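Local atomic coordinates of AT5G66160 protein (Arabidopsis thaliana, PDB entry 7BVW), a protein that probably sorts proteins to the protein storage vacuole as a membrane receptor, and carries a zinc-binding RING-H2 domain that functions as an E3 ligase in post-Golgi trafficking. Residues 56-59 and 60-63. Numbering follows the deposited sequence.
With ZN (zinc ion), chain C.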
ATOM      1  N   ASN A  56      -1.068  -0.331   7.353  1.00 15.52           N
ATOM      2  CA  ASN A  56      -0.866  -1.609   8.029  1.00 17.39           C
ATOM      3  C   ASN A  56      -1.203  -2.785   7.120  1.00 16.50           C
ATOM      4  O   ASN A  56      -0.584  -3.850   7.219  1.00 14.10           O
ATOM      5  CB  ASN A  56      -1.707  -1.668   9.304  1.00 21.51           C
ATOM      6  CG  ASN A  56      -1.068  -0.925  10.453  1.00 29.30           C
ATOM      7  OD1 ASN A  56       0.147  -0.737  10.485  1.00 32.38           O
ATOM      8  ND2 ASN A  56      -1.883  -0.510  11.414  1.00 31.62           N
ATOM      9  N   CYS A  57      -2.184  -2.616   6.231  1.00 14.97           N
ATOM     10  CA  CYS A  57      -2.601  -3.721   5.374  1.00 12.66           C
ATOM     11  C   CYS A  57      -1.535  -4.053   4.337  1.00 15.81           C
ATOM     12  O   CYS A  57      -1.161  -5.220   4.169  1.00 15.43           O
ATOM     13  CB  CYS A  57      -3.929  -3.386   4.697  1.00 12.33           C
ATOM     14  SG  CYS A  57      -5.342  -3.415   5.814  1.00 14.60           S
ATOM     15  N   ILE A  58      -1.030  -3.040   3.629  1.00 13.08           N
ATOM     16  CA  ILE A  58      -0.057  -3.296   2.572  1.00 13.36           C
ATOM     17  C   ILE A  58       1.298  -3.677   3.160  1.00 15.33           C
ATOM     18  O   ILE A  58       2.034  -4.476   2.565  1.00 15.45           O
ATOM     19  CB  ILE A  58       0.045  -2.080   1.627  1.00 12.51           C
ATOM     20  CG1 ILE A  58       0.895  -2.420   0.399  1.00 12.79           C
ATOM     21  CG2 ILE A  58       0.604  -0.860   2.357  1.00 12.95           C
ATOM     22  CD1 ILE A  58       0.322  -3.558  -0.429  1.00 12.73           C
ATOM     23  N   ASP A  59       1.648  -3.128   4.328  1.00 18.32           N
ATOM     24  CA  ASP A  59       2.884  -3.530   4.992  1.00 19.69           C
ATOM     25  C   ASP A  59       2.866  -5.018   5.311  1.00 19.30           C
ATOM     26  O   ASP A  59       3.854  -5.728   5.091  1.00 20.05           O
ATOM     27  CB  ASP A  59       3.093  -2.710   6.265  1.00 19.81           C
ATOM     28  CG  ASP A  59       3.557  -1.296   5.980  1.00 22.71           C
ATOM     29  OD1 ASP A  59       3.626  -0.916   4.791  1.00 20.86           O
ATOM     30  OD2 ASP A  59       3.859  -0.565   6.948  1.00 24.17           O
ATOM     31  N   SER A  60       1.736  -5.509   5.820  1.00 16.62           N
ATOM     32  CA  SER A  60       1.603  -6.931   6.112  1.00 18.41           C
ATOM     33  C   SER A  60       1.733  -7.763   4.845  1.00 17.03           C
ATOM     34  O   SER A  60       2.405  -8.800   4.836  1.00 20.10           O
ATOM     35  CB  SER A  60       0.260  -7.195   6.793  1.00 19.95           C
ATOM     36  OG  SER A  60      -0.098  -8.562   6.694  1.00 24.52           O
ATOM     37  N   TRP A  61       1.095  -7.317   3.761  1.00 14.04           N
ATOM     38  CA  TRP A  61       1.113  -8.083   2.518  1.00 13.76           C
ATOM     39  C   TRP A  61       2.522  -8.175   1.945  1.00 15.95           C
ATOM     40  O   TRP A  61       2.966  -9.250   1.529  1.00 15.20           O
ATOM     41  CB  TRP A  61       0.165  -7.455   1.498  1.00 21.24           C
ATOM     42  CG  TRP A  61       0.269  -8.085   0.143  1.00 20.91           C
ATOM     43  CD1 TRP A  61       0.926  -7.590  -0.946  1.00 20.58           C
ATOM     44  CD2 TRP A  61      -0.290  -9.340  -0.263  1.00 20.20           C
ATOM     45  NE1 TRP A  61       0.805  -8.454  -2.007  1.00 21.56           N
ATOM     46  CE2 TRP A  61       0.061  -9.535  -1.614  1.00 21.92           C
ATOM     47  CE3 TRP A  61      -1.058 -10.312   0.382  1.00 20.50           C
ATOM     48  CZ2 TRP A  61      -0.327 -10.664  -2.331  1.00 20.35           C
ATOM     49  CZ3 TRP A  61      -1.442 -11.432  -0.329  1.00 20.19           C
ATOM     50  CH2 TRP A  61      -1.075 -11.600  -1.673  1.00 20.13           C
ATOM     51  N   LEU A  62       3.241  -7.054   1.919  1.00 14.71           N
ATOM     52  CA  LEU A  62       4.538  -7.016   1.253  1.00 17.27           C
ATOM     53  C   LEU A  62       5.640  -7.679   2.072  1.00 18.46           C
ATOM     54  O   LEU A  62       6.621  -8.161   1.495  1.00 20.03           O
ATOM     55  CB  LEU A  62       4.923  -5.568   0.934  1.00 18.69           C
ATOM     56  CG  LEU A  62       4.102  -4.861  -0.149  1.00 17.25           C
ATOM     57  CD1 LEU A  62       4.647  -3.464  -0.422  1.00 16.12           C
ATOM     58  CD2 LEU A  62       4.085  -5.693  -1.422  1.00 18.45           C
ATOM     59  N   THR A  63       5.514  -7.711   3.399  1.00 17.63           N
ATOM     60  CA  THR A  63       6.563  -8.289   4.231  1.00 19.48           C
ATOM     61  C   THR A  63       6.344  -9.766   4.529  1.00 20.78           C
ATOM     62  O   THR A  63       7.311 -10.482   4.819  1.00 23.17           O
ATOM     63  CB  THR A  63       6.680  -7.525   5.556  1.00 20.74           C
ATOM     64  OG1 THR A  63       5.426  -7.560   6.249  1.00 18.15           O
ATOM     65  CG2 THR A  63       7.073  -6.078   5.304  1.00 19.93           C
TER
HETATM   66 ZN    ZN C 401      -7.037  -2.188   4.731  1.00 18.25          ZN
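Thr63 folds back on Asp59, one turn earlier in the same helix, and is worth following outward from its CB. Thr63 CB sits 3.4 Å from Asp59 O. Of the two branches, Thr63 OG1 donates a hydrogen bond of 2.7 Å to Asp59 O, while the methyl Thr63 CG2 rests 3.2 Å from the same oxygen. A chi1 of 58° places OG1 between the backbone N and the carbonyl carbon, which turns the hydroxyl back along the helix. Asp59 O also accepts the backbone Thr63 N, so one carbonyl is gripped twice, the two donors arriving from opposite faces of its plane. A valine here would probably leave Asp59 O without its hydroxyl donor, with only the backbone amide at this position, of these two, still holding it. The acid of Asp59 plays no part in this grip; its OD1 forms a salt bridge with Arg45. All this belongs to helix 55-65 of the RING-H2 finger, whose first turn carries Cys57. Cys57 SG binds zinc at 2.4 Å, completing a site with Cys31, Cys34 and His54. On another side of the helix, the buried Ile58 extends with CG1 anti to its backbone N (chi1 -171°), bringing Ile58 CD1 to 4.1 Å from Trp61 CD1 at an oblique angle to the indole. Ile58 CG1 meets Leu62 CD1 at 4.0 Å, and on the backbone Leu62 N donates to Ile58 O at 2.9 Å. Ile58 and Trp61 both touch Pro70, and Trp61 NE1 donates a hydrogen bond to Ser68 O, tying the helix to the loop that leads into the zinc site formed by Cys49, His51, Cys69 and Cys72.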